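Long-range contacts in polyketide Synthase III (Ectocarpus siliculosus, PDB 4B0N), which probably transfers acyl groups as a type III polyketide synthase of the chalcone/stilbene synthase family, in the making of phlorotannin monomers: residues D269-L274 / L315-L320; L265-N270 / I409-I414. One frame throughout, in Å; residues are numbered along the deposited sequence.

Overall arrangement
Both contacts use strand 265-274, a strand of the mixed sheet in the C-terminal half of the chain, and they share Asp-269 and Asn-270. Contact 2 pairs the first part of this strand with its neighbour, strand 405-413; contact 1 joins its later part to the C-terminal end of helix 299-316. Their centres are 11 Å apart, and His-318 bridges them: its CD2 packs 3.7 Å from CD2 of Leu-410, while its CE1 lies 4.1 Å from CG1 of Val-268. Neither contact includes any of the residues lining the malonic acid site (Gly-164, Phe-165, Leu-166, Gly-169, Leu-188 and Gly-190).

Contact 1 of 2, residues D269-L274 / L315-L320; sequences DNHAWL and LKKHKL
A small polar contact at the surface joins Asp-269 and His-271, on strand 265-274, to Lys-317 and His-318, at the C-terminal end of helix 299-316. The nearest CA atoms, those of Asp-269 and His-318, are 9.1 Å apart, so the connection is made almost wholly by side chains. Asp-269 OD2 is its hub. Lys-317 NZ forms a salt bridge with OD2 at 2.9 Å, met on the syn lone pair of that oxygen, and His-318 NE2 donates a nearly straight hydrogen bond to the same oxygen at 3.2 Å. OD2 lies close to the plane of the His-318 ring, yet the imidazole approaches from above the carboxylate, 46° out of its plane, leaving the two flat groups 57° apart. The Lys-317 chain bends at chi3 (71°), which brings its amine between Asp-269 and His-271; there it also makes a weak hydrogen bond to His-271 ND1 at 3.4 Å. The negative carboxylate would be expected to favour a proton on His-318 NE2. An asparagine in place of Asp-269 would probably cost Lys-317 its salt bridge and weaken the hold on the His-318 ring. The His-271 ring also meets Phe-314, and Ser-183 of the second subunit packs on it. Lys-317 and His-318 lie within the turn of the Schellman motif that ends the helix, with Lys-319 at positive phi, Leu-320 N bonded to Leu-315 O and Lys-319 N weakly to Lys-316 O.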
loop_
_atom_site.group_PDB
_atom_site.type_symbol
_atom_site.label_atom_id
_atom_site.label_comp_id
_atom_site.label_asym_id
_atom_site.label_seq_id
_atom_site.Cartn_x
_atom_site.Cartn_y
_atom_site.Cartn_z
ATOM N N ASP A 269 -4.377 -8.432 20.215
ATOM C CA ASP A 269 -2.996 -8.184 19.798
ATOM C C ASP A 269 -2.727 -8.595 18.353
ATOM O O ASP A 269 -3.494 -9.353 17.757
ATOM C CB ASP A 269 -2.014 -8.901 20.739
ATOM C CG ASP A 269 -0.598 -8.327 20.674
ATOM O OD1 ASP A 269 -0.443 -7.102 20.478
ATOM O OD2 ASP A 269 0.365 -9.109 20.827
ATOM N N ASN A 270 -1.637 -8.069 17.799
ATOM C CA ASN A 270 -1.099 -8.523 16.523
ATOM C C ASN A 270 0.379 -8.888 16.657
ATOM O O ASN A 270 1.108 -8.284 17.449
ATOM C CB ASN A 270 -1.311 -7.475 15.419
ATOM C CG ASN A 270 -0.878 -6.080 15.838
ATOM O OD1 ASN A 270 0.314 -5.785 15.945
ATOM N ND2 ASN A 270 -1.853 -5.207 16.061
ATOM N N HIS A 271 0.809 -9.884 15.888
ATOM C CA HIS A 271 2.188 -10.353 15.936
ATOM C C HIS A 271 2.702 -10.650 14.562
ATOM O O HIS A 271 1.953 -11.099 13.692
ATOM C CB HIS A 271 2.301 -11.580 16.837
ATOM C CG HIS A 271 3.721 -11.943 17.209
ATOM N ND1 HIS A 271 4.525 -11.112 17.901
ATOM C CD2 HIS A 271 4.460 -13.101 16.974
ATOM C CE1 HIS A 271 5.721 -11.701 18.089
ATOM N NE2 HIS A 271 5.680 -12.919 17.522
ATOM N N ALA A 272 3.989 -10.386 14.357
ATOM C CA ALA A 272 4.663 -10.666 13.095
ATOM C C ALA A 272 5.998 -11.362 13.345
ATOM O O ALA A 272 6.521 -11.329 14.458
ATOM C CB ALA A 272 4.868 -9.379 12.313
ATOM N N TRP A 273 6.530 -12.010 12.311
ATOM C CA TRP A 273 7.864 -12.603 12.360
ATOM C C TRP A 273 8.365 -12.974 10.997
ATOM O O TRP A 273 7.734 -13.758 10.288
ATOM C CB TRP A 273 7.906 -13.822 13.276
ATOM C CG TRP A 273 9.316 -14.261 13.572
ATOM C CD1 TRP A 273 10.014 -15.323 13.001
ATOM C CD2 TRP A 273 10.266 -13.638 14.504
ATOM N NE1 TRP A 273 11.287 -15.404 13.511
ATOM C CE2 TRP A 273 11.504 -14.425 14.416
ATOM C CE3 TRP A 273 10.216 -12.551 15.376
ATOM C CZ2 TRP A 273 12.625 -14.121 15.177
ATOM C CZ3 TRP A 273 11.352 -12.254 16.137
ATOM C CH2 TRP A 273 12.526 -13.022 16.039
ATOM N N LEU A 274 9.512 -12.411 10.625
ATOM C CA LEU A 274 10.189 -12.750 9.376
ATOM C C LEU A 274 11.135 -13.933 9.605
ATOM O O LEU A 274 11.970 -13.912 10.515
ATOM C CB LEU A 274 10.969 -11.542 8.848
ATOM C CG LEU A 274 11.044 -11.269 7.340
ATOM C CD1 LEU A 274 11.882 -10.028 7.091
ATOM C CD2 LEU A 274 11.608 -12.437 6.544
ATOM N N LEU A 315 1.580 -16.327 21.854
ATOM C CA LEU A 315 0.816 -16.720 23.036
ATOM C C LEU A 315 1.557 -16.517 24.355
ATOM O O LEU A 315 0.921 -16.317 25.391
ATOM C CB LEU A 315 0.343 -18.173 22.907
ATOM C CG LEU A 315 -0.704 -18.511 21.840
ATOM C CD1 LEU A 315 -0.780 -20.016 21.627
ATOM C CD2 LEU A 315 -2.071 -17.952 22.206
ATOM N N LYS A 316 2.887 -16.563 24.320
ATOM C CA LYS A 316 3.694 -16.341 25.525
ATOM C C LYS A 316 3.672 -14.881 25.982
ATOM O O LYS A 316 3.889 -14.594 27.160
ATOM C CB LYS A 316 5.135 -16.832 25.331
ATOM C CG LYS A 316 5.306 -18.329 25.554
ATOM C CD LYS A 316 6.693 -18.814 25.155
ATOM C CE LYS A 316 6.765 -20.336 25.154
ATOM N NZ LYS A 316 8.094 -20.853 24.723
ATOM N N LYS A 317 3.401 -13.971 25.049
ATOM C CA LYS A 317 3.237 -12.548 25.354
ATOM C C LYS A 317 1.997 -12.301 26.216
ATOM O O LYS A 317 1.902 -11.284 26.911
ATOM C CB LYS A 317 3.136 -11.733 24.060
ATOM C CG LYS A 317 4.444 -11.582 23.295
ATOM C CD LYS A 317 4.214 -11.120 21.863
ATOM C CE LYS A 317 3.752 -9.671 21.792
ATOM N NZ LYS A 317 3.220 -9.322 20.444
ATOM N N HIS A 318 1.056 -13.243 26.162
ATOM C CA HIS A 318 -0.208 -13.151 26.891
ATOM C C HIS A 318 -0.382 -14.269 27.887
ATOM O O HIS A 318 -1.492 -14.498 28.381
ATOM C CB HIS A 318 -1.378 -13.127 25.912
ATOM C CG HIS A 318 -1.366 -11.940 24.983
ATOM N ND1 HIS A 318 -2.070 -10.820 25.231
ATOM C CD2 HIS A 318 -0.693 -11.724 23.784
ATOM C CE1 HIS A 318 -1.863 -9.934 24.242
ATOM N NE2 HIS A 318 -1.018 -10.489 23.357
ATOM N N LYS A 319 0.717 -14.967 28.187
ATOM C CA LYS A 319 0.741 -16.053 29.182
ATOM C C LYS A 319 -0.210 -17.209 28.837
ATOM O O LYS A 319 -0.885 -17.761 29.712
ATOM C CB LYS A 319 0.478 -15.498 30.593
ATOM C CG LYS A 319 1.662 -14.742 31.172
ATOM C CD LYS A 319 1.255 -13.432 31.827
ATOM C CE LYS A 319 2.494 -12.632 32.206
ATOM N NZ LYS A 319 2.210 -11.189 32.429
ATOM N N LEU A 320 -0.239 -17.571 27.554
ATOM C CA LEU A 320 -1.132 -18.615 27.046
ATOM C C LEU A 320 -0.378 -19.669 26.230
ATOM O O LEU A 320 0.707 -19.407 25.707
ATOM C CB LEU A 320 -2.254 -18.000 26.195
ATOM C CG LEU A 320 -3.139 -16.879 26.760
ATOM C CD1 LEU A 320 -3.950 -16.227 25.648
ATOM C CD2 LEU A 320 -4.050 -17.352 27.887
#

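Contact 2 of 2, residues L265-N270 / I409-I414; sequences LAIVDN and ILLRQI
Leu-265 to Asn-270 and Ile-409 to Gln-413 run side by side as antiparallel strands, tied by four backbone hydrogen bonds. Ala-266 and Arg-412 form a hydrogen-bonded pair, with Ala-266 N to Arg-412 O at 3.0 Å and Arg-412 N to Ala-266 O at 3.1 Å. Farther along, Val-268 N reaches Leu-410 O at 2.8 Å, and Leu-410 N returns to Asp-269 O at 2.9 Å. CA-H...O contacts fill in between them, among them Leu-411 CA to Ala-266 O. The register slips by one residue between Ile-267 and Asp-269, a beta bulge in which Val-268 is the extra residue; its helix-like backbone (psi -35°) turns its side chain toward the partner strand. In the thiolase fold of this family such a sheet is layered between helices, and here helices 196-210 and 369-385 cover the face that carries Leu-265, Ile-267, Ile-409 and Leu-411. In the apolar packing on that face Ile-267, with CG1 anti to the carbonyl carbon (chi1 -52°), puts CG2 3.9 Å from Ile-409 CB and CG1 against Leu-411 CG. Leu-265 brings CD2 over the backbone at Gln-413 N and beside Gln-413 CB. At the bulge, Val-268 CG2 lies 3.5 Å from Arg-412 CB, touching the aliphatic root of that side chain; on the face of Leu-410 and Arg-412, Leu-410 packs against His-318. At the chain's C-terminal end, Ile-414 folds its CD1 back to within 3.5 Å of Ala-266 CB, and Tyr-42 touches both residues.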
loop_
_atom_site.group_PDB
_atom_site.type_symbol
_atom_site.label_atom_id
_atom_site.label_comp_id
_atom_site.label_asym_id
_atom_site.label_seq_id
_atom_site.Cartn_x
_atom_site.Cartn_y
_atom_site.Cartn_z
ATOM N N LEU A 265 -15.944 -10.803 20.913
ATOM C CA LEU A 265 -14.525 -11.046 20.674
ATOM C C LEU A 265 -13.884 -9.781 20.123
ATOM O O LEU A 265 -14.437 -9.135 19.229
ATOM C CB LEU A 265 -14.330 -12.192 19.677
ATOM C CG LEU A 265 -14.664 -13.623 20.112
ATOM C CD1 LEU A 265 -14.817 -14.525 18.895
ATOM C CD2 LEU A 265 -13.613 -14.177 21.067
ATOM N N ALA A 266 -12.723 -9.428 20.665
ATOM C CA ALA A 266 -11.967 -8.280 20.176
ATOM C C ALA A 266 -10.552 -8.691 19.783
ATOM O O ALA A 266 -10.002 -9.641 20.339
ATOM C CB ALA A 266 -11.930 -7.187 21.227
ATOM N N ILE A 267 -9.972 -7.977 18.822
ATOM C CA ILE A 267 -8.590 -8.230 18.417
ATOM C C ILE A 267 -7.637 -7.629 19.462
ATOM O O ILE A 267 -7.324 -6.432 19.433
ATOM C CB ILE A 267 -8.294 -7.733 16.979
ATOM C CG1 ILE A 267 -9.333 -8.294 15.996
ATOM C CG2 ILE A 267 -6.885 -8.137 16.550
ATOM C CD1 ILE A 267 -9.321 -7.664 14.617
ATOM N N VAL A 268 -7.194 -8.482 20.385
ATOM C CA VAL A 268 -6.396 -8.067 21.543
ATOM C C VAL A 268 -4.950 -7.714 21.180
ATOM O O VAL A 268 -4.364 -6.804 21.776
ATOM C CB VAL A 268 -6.415 -9.139 22.659
ATOM C CG1 VAL A 268 -5.737 -8.625 23.921
ATOM C CG2 VAL A 268 -7.841 -9.552 22.980
ATOM N N ASP A 269 -4.377 -8.432 20.215
ATOM C CA ASP A 269 -2.996 -8.184 19.798
ATOM C C ASP A 269 -2.727 -8.595 18.353
ATOM O O ASP A 269 -3.494 -9.353 17.757
ATOM C CB ASP A 269 -2.014 -8.901 20.739
ATOM C CG ASP A 269 -0.598 -8.327 20.674
ATOM O OD1 ASP A 269 -0.443 -7.102 20.478
ATOM O OD2 ASP A 269 0.365 -9.109 20.827
ATOM N N ASN A 270 -1.637 -8.069 17.799
ATOM C CA ASN A 270 -1.099 -8.523 16.523
ATOM C C ASN A 270 0.379 -8.888 16.657
ATOM O O ASN A 270 1.108 -8.284 17.449
ATOM C CB ASN A 270 -1.311 -7.475 15.419
ATOM C CG ASN A 270 -0.878 -6.080 15.838
ATOM O OD1 ASN A 270 0.314 -5.785 15.945
ATOM N ND2 ASN A 270 -1.853 -5.207 16.061
ATOM N N ILE A 409 -3.160 -12.425 14.147
ATOM C CA ILE A 409 -3.943 -11.627 15.099
ATOM C C ILE A 409 -4.548 -12.523 16.182
ATOM O O ILE A 409 -4.798 -13.712 15.950
ATOM C CB ILE A 409 -5.066 -10.812 14.410
ATOM C CG1 ILE A 409 -5.898 -11.705 13.477
ATOM C CG2 ILE A 409 -4.483 -9.613 13.669
ATOM C CD1 ILE A 409 -7.297 -11.197 13.201
ATOM N N LEU A 410 -4.773 -11.948 17.361
ATOM C CA LEU A 410 -5.323 -12.689 18.495
ATOM C C LEU A 410 -6.675 -12.136 18.917
ATOM O O LEU A 410 -6.806 -10.947 19.218
ATOM C CB LEU A 410 -4.346 -12.688 19.680
ATOM C CG LEU A 410 -4.738 -13.354 21.006
ATOM C CD1 LEU A 410 -5.088 -14.824 20.835
ATOM C CD2 LEU A 410 -3.623 -13.194 22.026
ATOM N N LEU A 411 -7.672 -13.014 18.931
ATOM C CA LEU A 411 -9.025 -12.654 19.344
ATOM C C LEU A 411 -9.359 -13.281 20.687
ATOM O O LEU A 411 -9.349 -14.506 20.827
ATOM C CB LEU A 411 -10.057 -13.077 18.295
ATOM C CG LEU A 411 -10.043 -12.360 16.945
ATOM C CD1 LEU A 411 -9.100 -13.062 15.979
ATOM C CD2 LEU A 411 -11.451 -12.309 16.371
ATOM N N ARG A 412 -9.633 -12.430 21.672
ATOM C CA ARG A 412 -10.082 -12.880 22.984
ATOM C C ARG A 412 -11.375 -12.177 23.368
ATOM O O ARG A 412 -11.657 -11.071 22.898
ATOM C CB ARG A 412 -9.010 -12.657 24.055
ATOM C CG ARG A 412 -7.748 -13.484 23.865
ATOM C CD ARG A 412 -6.782 -13.280 25.018
ATOM N NE ARG A 412 -7.128 -14.104 26.176
ATOM C CZ ARG A 412 -6.621 -13.944 27.397
ATOM N NH1 ARG A 412 -5.742 -12.979 27.646
ATOM N NH2 ARG A 412 -6.998 -14.749 28.378
ATOM N N GLN A 413 -12.150 -12.833 24.226
ATOM C CA GLN A 413 -13.474 -12.360 24.616
ATOM C C GLN A 413 -13.421 -11.307 25.728
ATOM O O GLN A 413 -12.613 -11.405 26.660
ATOM C CB GLN A 413 -14.341 -13.548 25.042
ATOM C CG GLN A 413 -15.835 -13.263 25.074
ATOM C CD GLN A 413 -16.678 -14.521 24.990
ATOM O OE1 GLN A 413 -17.574 -14.736 25.806
ATOM N NE2 GLN A 413 -16.399 -15.359 23.999
ATOM N N ILE A 414 -14.279 -10.295 25.607
ATOM C CA ILE A 414 -14.484 -9.312 26.672
ATOM C C ILE A 414 -15.864 -9.532 27.295
ATOM O O ILE A 414 -16.113 -9.159 28.445
ATOM C CB ILE A 414 -14.376 -7.856 26.165
ATOM C CG1 ILE A 414 -13.305 -7.723 25.075
ATOM C CG2 ILE A 414 -14.118 -6.902 27.332
ATOM C CD1 ILE A 414 -13.355 -6.402 24.337
#